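Phosphoenolpyruvate--protein phosphotransferase (Escherichia coli, PDB 5T12) probably passes the phosphoryl group of phosphoenolpyruvate to the carrier protein NPr in the nitrogen-metabolic phosphotransferase system, this chain being the enzyme I N-terminal domain. Local coordinates at residues Thr21-Tyr29 with Leu132-Leu140; Arg84-Glu92 with Ala102-Phe110. The protein carries 1 engineered substitution. All blocks are in the same frame, centred on the assembly; numbering follows the deposited sequence.

Contact 1. Residues Thr21-Tyr29 with Leu132-Leu140; sequences TLPLMEQVY and LGQRLLFHL
Leu24 and Met25 dock a connecting loop against one face of helix 126-140, where they meet Gln134 and Leu137. The loop leads from strand 11-18 of the sheet to helix 36-61, so the contact lies where the chain passes from the alpha/beta part into the helical part, and a type I turn from Met25 to Val28 bends it there. The polar element is one amide. Gln134 bends at chi2 (-91°), which swings its carboxamide to the loop backbone, and OE1 accepts a hydrogen bond from Met25 N at 2.7 Å. Met25 N sits almost in line with the carbonyl (C=O...N 174°), although the N-H itself is off line, at 142°. Leu24 N is also near OE1, at 3.0 Å, but its angle is too poor for a bond. Apolar contact centres on Leu137 CD1, which lies 3.9 Å from Leu24 CB, 3.6 Å from Met25 SD and 3.8 Å from Val28 CG2. Met25 is folded at chi2 and chi3, its chain meeting that of Leu137 at about a right angle, while its CG passes 3.8 Å from Gln134 CG. On the far end of the amide, Gln134 NE2 donates to Glu168 OE2 and Thr164 O. With bonds at both its oxygen and its nitrogen, the buried amide is probably held against turning and lets one side chain link the loop backbone to Thr164 and Glu168.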
# COMPACT_ATOMS: atom_id res chain seq x y z
N THR A 21 0.43 -7.23 11.36
CA THR A 21 1.30 -8.33 10.96
C THR A 21 2.52 -7.81 10.21
O THR A 21 2.53 -6.69 9.70
CB THR A 21 0.54 -9.33 10.09
OG1 THR A 21 0.48 -8.85 8.74
CG2 THR A 21 -0.88 -9.52 10.61
N LEU A 22 3.55 -8.64 10.16
CA LEU A 22 4.78 -8.27 9.48
C LEU A 22 4.52 -8.08 7.99
O LEU A 22 3.61 -8.69 7.42
CB LEU A 22 5.85 -9.35 9.69
CG LEU A 22 6.55 -9.40 11.05
CD1 LEU A 22 7.40 -10.66 11.16
CD2 LEU A 22 7.40 -8.16 11.26
N PRO A 23 5.30 -7.22 7.33
CA PRO A 23 5.13 -7.03 5.88
C PRO A 23 5.40 -8.32 5.12
O PRO A 23 6.03 -9.26 5.62
CB PRO A 23 6.16 -5.95 5.54
CG PRO A 23 7.14 -5.97 6.67
CD PRO A 23 6.34 -6.33 7.88
N LEU A 24 4.90 -8.35 3.88
CA LEU A 24 5.03 -9.55 3.05
C LEU A 24 6.49 -9.90 2.79
O LEU A 24 6.83 -11.08 2.66
CB LEU A 24 4.28 -9.35 1.74
CG LEU A 24 2.83 -9.84 1.64
CD1 LEU A 24 2.04 -9.51 2.90
CD2 LEU A 24 2.15 -9.23 0.42
N MET A 25 7.37 -8.89 2.70
CA MET A 25 8.78 -9.16 2.46
C MET A 25 9.41 -9.91 3.63
O MET A 25 10.20 -10.84 3.43
CB MET A 25 9.52 -7.86 2.19
CG MET A 25 9.22 -7.23 0.84
SD MET A 25 9.97 -8.13 -0.52
CE MET A 25 11.71 -7.94 -0.13
N GLU A 26 9.07 -9.52 4.86
CA GLU A 26 9.71 -10.10 6.04
C GLU A 26 9.15 -11.47 6.42
O GLU A 26 9.74 -12.14 7.27
CB GLU A 26 9.57 -9.16 7.24
CG GLU A 26 10.28 -7.82 7.05
CD GLU A 26 10.35 -7.02 8.34
OE1 GLU A 26 10.25 -7.63 9.43
OE2 GLU A 26 10.50 -5.78 8.26
N GLN A 27 8.04 -11.90 5.82
CA GLN A 27 7.49 -13.22 6.09
C GLN A 27 7.70 -14.20 4.94
O GLN A 27 7.10 -15.28 4.93
CB GLN A 27 6.00 -13.12 6.44
CG GLN A 27 5.09 -12.64 5.32
CD GLN A 27 3.69 -12.34 5.81
OE1 GLN A 27 3.51 -11.73 6.87
NE2 GLN A 27 2.69 -12.76 5.05
N VAL A 28 8.53 -13.84 3.96
CA VAL A 28 8.97 -14.78 2.94
C VAL A 28 10.19 -15.51 3.46
O VAL A 28 11.11 -14.90 4.01
CB VAL A 28 9.29 -14.05 1.62
CG1 VAL A 28 10.01 -14.98 0.65
CG2 VAL A 28 8.01 -13.52 0.99
N TYR A 29 10.21 -16.83 3.30
CA TYR A 29 11.33 -17.65 3.70
C TYR A 29 11.84 -18.45 2.50
O TYR A 29 11.11 -18.69 1.54
CB TYR A 29 10.96 -18.61 4.84
CG TYR A 29 9.80 -19.53 4.54
CD1 TYR A 29 8.50 -19.16 4.84
CD2 TYR A 29 10.01 -20.77 3.95
CE1 TYR A 29 7.43 -19.99 4.57
CE2 TYR A 29 8.95 -21.61 3.68
CZ TYR A 29 7.67 -21.22 3.98
OH TYR A 29 6.61 -22.05 3.71
N LEU A 132 8.09 -1.86 -4.44
CA LEU A 132 7.88 -2.62 -5.67
C LEU A 132 7.95 -4.12 -5.40
O LEU A 132 7.19 -4.90 -5.98
CB LEU A 132 8.90 -2.22 -6.73
CG LEU A 132 8.49 -1.15 -7.74
CD1 LEU A 132 8.17 0.17 -7.06
CD2 LEU A 132 9.56 -0.96 -8.80
N GLY A 133 8.86 -4.54 -4.52
CA GLY A 133 8.90 -5.94 -4.13
C GLY A 133 7.66 -6.36 -3.38
O GLY A 133 7.13 -7.46 -3.59
N GLN A 134 7.17 -5.50 -2.48
CA GLN A 134 5.91 -5.76 -1.79
C GLN A 134 4.77 -5.93 -2.79
O GLN A 134 3.92 -6.81 -2.62
CB GLN A 134 5.60 -4.63 -0.82
CG GLN A 134 6.46 -4.63 0.44
CD GLN A 134 5.83 -5.42 1.57
OE1 GLN A 134 6.25 -6.54 1.87
NE2 GLN A 134 4.82 -4.83 2.21
N ARG A 135 4.74 -5.10 -3.83
CA ARG A 135 3.69 -5.21 -4.83
C ARG A 135 3.84 -6.47 -5.67
O ARG A 135 2.84 -7.08 -6.06
CB ARG A 135 3.69 -3.96 -5.72
CG ARG A 135 2.37 -3.73 -6.45
CD ARG A 135 1.24 -3.52 -5.46
NE ARG A 135 -0.06 -3.45 -6.12
CZ ARG A 135 -1.22 -3.42 -5.47
NH1 ARG A 135 -1.24 -3.45 -4.14
NH2 ARG A 135 -2.36 -3.37 -6.15
N LEU A 136 5.08 -6.87 -5.95
CA LEU A 136 5.32 -8.12 -6.66
C LEU A 136 4.77 -9.31 -5.87
O LEU A 136 4.11 -10.19 -6.43
CB LEU A 136 6.82 -8.29 -6.93
CG LEU A 136 7.29 -8.07 -8.37
CD1 LEU A 136 6.64 -6.84 -8.97
CD2 LEU A 136 8.81 -7.95 -8.42
N LEU A 137 5.04 -9.33 -4.56
CA LEU A 137 4.49 -10.39 -3.72
C LEU A 137 2.97 -10.31 -3.64
O LEU A 137 2.31 -11.34 -3.45
CB LEU A 137 5.10 -10.30 -2.32
CG LEU A 137 6.62 -10.49 -2.21
CD1 LEU A 137 7.08 -10.30 -0.77
CD2 LEU A 137 7.02 -11.86 -2.73
N PHE A 138 2.41 -9.11 -3.77
CA PHE A 138 0.96 -8.95 -3.72
C PHE A 138 0.28 -9.71 -4.85
O PHE A 138 -0.76 -10.34 -4.64
CB PHE A 138 0.60 -7.47 -3.78
CG PHE A 138 -0.88 -7.20 -3.74
CD1 PHE A 138 -1.56 -7.22 -2.53
CD2 PHE A 138 -1.59 -6.93 -4.90
CE1 PHE A 138 -2.92 -6.97 -2.48
CE2 PHE A 138 -2.95 -6.68 -4.86
CZ PHE A 138 -3.62 -6.71 -3.65
N HIS A 139 0.86 -9.67 -6.05
CA HIS A 139 0.25 -10.34 -7.20
C HIS A 139 0.56 -11.83 -7.23
O HIS A 139 -0.11 -12.57 -7.96
CB HIS A 139 0.72 -9.68 -8.50
CG HIS A 139 0.28 -8.26 -8.64
ND1 HIS A 139 1.16 -7.20 -8.54
CD2 HIS A 139 -0.94 -7.72 -8.88
CE1 HIS A 139 0.49 -6.07 -8.71
NE2 HIS A 139 -0.78 -6.36 -8.91
N LEU A 140 1.55 -12.29 -6.47
CA LEU A 140 1.81 -13.73 -6.39
C LEU A 140 0.77 -14.43 -5.53
O LEU A 140 0.48 -15.62 -5.75
CB LEU A 140 3.21 -13.98 -5.83
CG LEU A 140 4.39 -13.57 -6.72
CD1 LEU A 140 5.71 -13.77 -5.98
CD2 LEU A 140 4.37 -14.37 -8.01

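Contact 2. Residues Arg84-Glu92 with Ala102-Phe110; sequences RLRRELFAE and AVKTVIEKF
Val106 holds CG1 anti to its own backbone N (chi1 170°), and this spreads its two methyls over helix 83-94: CG1 reaches Leu85 CD1 at 4.1 Å, and CG2 reaches Leu89 CD2 and Glu88 O, each at 3.6 Å. Leu89, with chi1 near -62°, brings CD2 across Val106 at about a right angle and to 3.4 Å from Ala102 O. Val106 thus meets the definition of a knob, seated in a hole formed by Leu85, Glu88, Leu89 and Glu92. The two helices belong to the helical part of the enzyme I N-terminal domain; their local axes approach to 8.9 Å with 126° between directions, so they run obliquely antiparallel and converge near Glu92 and Ala102, whose CB atoms are 3.8 Å apart. Beyond this, Thr105 CG2 lies 3.7 Å from Glu92 CD, while Thr105 OG1 turns back to bond Trp101 O, and Glu92 OE2 makes a long, weak ion pair with Lys95 NZ. Replacing Glu92 by an alanine removes the CG and carboxylate against the Thr105 methyl, which would probably thin the hole's edge and leave Lys95 without this partner. One turn along the same flank, Glu88 OE2 forms a salt bridge with Lys109 NZ, weak at 3.5 Å, and approaches the Phe110 ring at its edge, beside CZ. The chemistry implies an interface joined chiefly by aliphatic packing, with the charged pair contributing loosely along one flank.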
# COMPACT_ATOMS: atom_id res chain seq x y z
N ARG A 84 16.45 -7.36 -17.93
CA ARG A 84 17.54 -7.58 -16.99
C ARG A 84 17.03 -7.86 -15.59
O ARG A 84 17.62 -8.66 -14.86
CB ARG A 84 18.48 -6.37 -16.99
CG ARG A 84 19.39 -6.29 -18.21
CD ARG A 84 20.09 -4.94 -18.28
NE ARG A 84 19.15 -3.86 -18.54
CZ ARG A 84 19.51 -2.59 -18.72
NH1 ARG A 84 20.78 -2.24 -18.66
NH2 ARG A 84 18.58 -1.67 -18.95
N LEU A 85 15.93 -7.21 -15.19
CA LEU A 85 15.30 -7.53 -13.91
C LEU A 85 14.76 -8.95 -13.91
O LEU A 85 14.91 -9.68 -12.92
CB LEU A 85 14.18 -6.53 -13.61
CG LEU A 85 13.31 -6.86 -12.40
CD1 LEU A 85 14.14 -6.82 -11.12
CD2 LEU A 85 12.12 -5.93 -12.30
N ARG A 86 14.12 -9.36 -15.01
CA ARG A 86 13.57 -10.71 -15.08
C ARG A 86 14.68 -11.76 -15.08
O ARG A 86 14.52 -12.84 -14.49
CB ARG A 86 12.69 -10.84 -16.33
CG ARG A 86 11.85 -12.10 -16.38
CD ARG A 86 12.34 -13.04 -17.47
NE ARG A 86 12.23 -12.44 -18.80
CZ ARG A 86 12.67 -13.03 -19.91
NH1 ARG A 86 13.25 -14.22 -19.84
NH2 ARG A 86 12.54 -12.42 -21.08
N ARG A 87 15.80 -11.46 -15.73
CA ARG A 87 16.93 -12.40 -15.72
C ARG A 87 17.54 -12.52 -14.33
O ARG A 87 18.00 -13.60 -13.95
CB ARG A 87 17.98 -11.96 -16.74
CG ARG A 87 17.49 -11.96 -18.18
CD ARG A 87 18.62 -11.67 -19.16
NE ARG A 87 19.59 -12.76 -19.20
CZ ARG A 87 20.63 -12.80 -20.03
NH1 ARG A 87 21.46 -13.84 -20.00
NH2 ARG A 87 20.84 -11.81 -20.89
N GLU A 88 17.55 -11.42 -13.57
CA GLU A 88 17.99 -11.50 -12.18
C GLU A 88 17.09 -12.43 -11.38
O GLU A 88 17.56 -13.17 -10.51
CB GLU A 88 18.01 -10.11 -11.55
CG GLU A 88 19.07 -9.16 -12.10
CD GLU A 88 20.48 -9.60 -11.77
OE1 GLU A 88 21.01 -10.49 -12.48
OE2 GLU A 88 21.06 -9.06 -10.81
N LEU A 89 15.78 -12.40 -11.66
CA LEU A 89 14.84 -13.25 -10.95
C LEU A 89 14.93 -14.70 -11.42
O LEU A 89 14.78 -15.63 -10.61
CB LEU A 89 13.42 -12.72 -11.13
CG LEU A 89 13.15 -11.32 -10.57
CD1 LEU A 89 11.87 -10.74 -11.15
CD2 LEU A 89 13.07 -11.35 -9.05
N PHE A 90 15.16 -14.92 -12.71
CA PHE A 90 15.29 -16.29 -13.21
C PHE A 90 16.58 -16.94 -12.72
O PHE A 90 16.63 -18.17 -12.59
CB PHE A 90 15.24 -16.30 -14.74
CG PHE A 90 13.85 -16.24 -15.30
CD1 PHE A 90 12.77 -15.95 -14.49
CD2 PHE A 90 13.62 -16.50 -16.64
CE1 PHE A 90 11.48 -15.90 -15.01
CE2 PHE A 90 12.34 -16.46 -17.17
CZ PHE A 90 11.27 -16.15 -16.35
N ALA A 91 17.62 -16.15 -12.46
CA ALA A 91 18.86 -16.70 -11.94
C ALA A 91 18.67 -17.31 -10.56
O ALA A 91 19.35 -18.28 -10.21
CB ALA A 91 19.94 -15.61 -11.90
N GLU A 92 17.76 -16.76 -9.76
CA GLU A 92 17.46 -17.35 -8.46
C GLU A 92 16.57 -18.57 -8.59
O GLU A 92 16.64 -19.47 -7.74
CB GLU A 92 16.81 -16.30 -7.55
CG GLU A 92 17.75 -15.20 -7.11
CD GLU A 92 18.88 -15.71 -6.23
OE1 GLU A 92 18.65 -16.67 -5.46
OE2 GLU A 92 19.99 -15.15 -6.31
N ALA A 102 12.74 -15.58 -4.70
CA ALA A 102 13.49 -14.92 -5.76
C ALA A 102 13.21 -13.42 -5.77
O ALA A 102 14.12 -12.61 -6.02
CB ALA A 102 13.16 -15.54 -7.12
N VAL A 103 11.97 -13.03 -5.49
CA VAL A 103 11.64 -11.61 -5.40
C VAL A 103 12.29 -10.99 -4.17
O VAL A 103 12.85 -9.90 -4.23
CB VAL A 103 10.12 -11.41 -5.40
CG1 VAL A 103 9.76 -9.97 -5.07
CG2 VAL A 103 9.53 -11.80 -6.75
N LYS A 104 12.23 -11.70 -3.03
CA LYS A 104 12.84 -11.18 -1.81
C LYS A 104 14.35 -11.04 -1.97
O LYS A 104 14.95 -10.06 -1.49
CB LYS A 104 12.51 -12.09 -0.63
CG LYS A 104 13.12 -11.64 0.69
CD LYS A 104 12.67 -12.52 1.84
CE LYS A 104 13.22 -12.01 3.17
NZ LYS A 104 12.66 -12.77 4.33
N THR A 105 14.99 -12.00 -2.64
CA THR A 105 16.44 -11.96 -2.80
C THR A 105 16.87 -10.78 -3.67
O THR A 105 17.77 -10.02 -3.31
CB THR A 105 16.94 -13.27 -3.40
OG1 THR A 105 16.57 -14.36 -2.54
CG2 THR A 105 18.45 -13.25 -3.55
N VAL A 106 16.22 -10.61 -4.83
CA VAL A 106 16.63 -9.58 -5.77
C VAL A 106 16.35 -8.19 -5.20
O VAL A 106 17.21 -7.30 -5.25
CB VAL A 106 15.94 -9.78 -7.13
CG1 VAL A 106 16.16 -8.58 -8.03
CG2 VAL A 106 16.46 -11.05 -7.80
N ILE A 107 15.15 -7.99 -4.66
CA ILE A 107 14.75 -6.65 -4.21
C ILE A 107 15.64 -6.19 -3.06
O ILE A 107 16.13 -5.05 -3.04
CB ILE A 107 13.26 -6.63 -3.83
CG1 ILE A 107 12.40 -6.26 -5.04
CG2 ILE A 107 13.00 -5.65 -2.70
CD1 ILE A 107 12.34 -7.33 -6.12
N GLU A 108 15.87 -7.07 -2.08
CA GLU A 108 16.68 -6.68 -0.92
C GLU A 108 18.14 -6.46 -1.32
O GLU A 108 18.81 -5.58 -0.77
CB GLU A 108 16.58 -7.74 0.18
CG GLU A 108 15.19 -7.85 0.79
CD GLU A 108 15.17 -8.65 2.07
OE1 GLU A 108 14.09 -8.74 2.70
OE2 GLU A 108 16.23 -9.19 2.46
N LYS A 109 18.64 -7.25 -2.28
CA LYS A 109 20.01 -7.06 -2.75
C LYS A 109 20.19 -5.68 -3.37
O LYS A 109 21.20 -5.01 -3.13
CB LYS A 109 20.37 -8.16 -3.75
CG LYS A 109 21.67 -7.91 -4.50
CD LYS A 109 22.23 -9.21 -5.08
CE LYS A 109 22.48 -9.10 -6.58
NZ LYS A 109 21.21 -9.00 -7.35
N PHE A 110 19.22 -5.24 -4.17
CA PHE A 110 19.33 -3.94 -4.83
C PHE A 110 18.93 -2.79 -3.91
O PHE A 110 19.48 -1.69 -4.02
CB PHE A 110 18.50 -3.92 -6.11
CG PHE A 110 19.14 -4.65 -7.25
CD1 PHE A 110 20.25 -4.13 -7.89
CD2 PHE A 110 18.63 -5.87 -7.68
CE1 PHE A 110 20.84 -4.80 -8.94
CE2 PHE A 110 19.22 -6.55 -8.74
CZ PHE A 110 20.33 -6.01 -9.36

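Overall arrangement
Both contacts are partly buried, and they share neighbours without sharing elements: contact 1 sets a loop on helix 126-140, contact 2 pairs helices 83-94 and 99-115. Contact 1 lies closer to the centre of the chain, about 11 Å away against 21 Å, and its polar centre is a buried amide; in contact 2 Glu92 packs through its aliphatic part and the Glu88-Lys109 pair flanks an aliphatic seam. Their centres are about 14 Å apart, and contact 2 is nested within the chain loop that contact 1 closes. Helix 99-115 bridges them: Lys104 NZ probably bonds Val28 O at 2.7 Å, and Ile107 CG1 packs 3.6 Å from Gly133 CA.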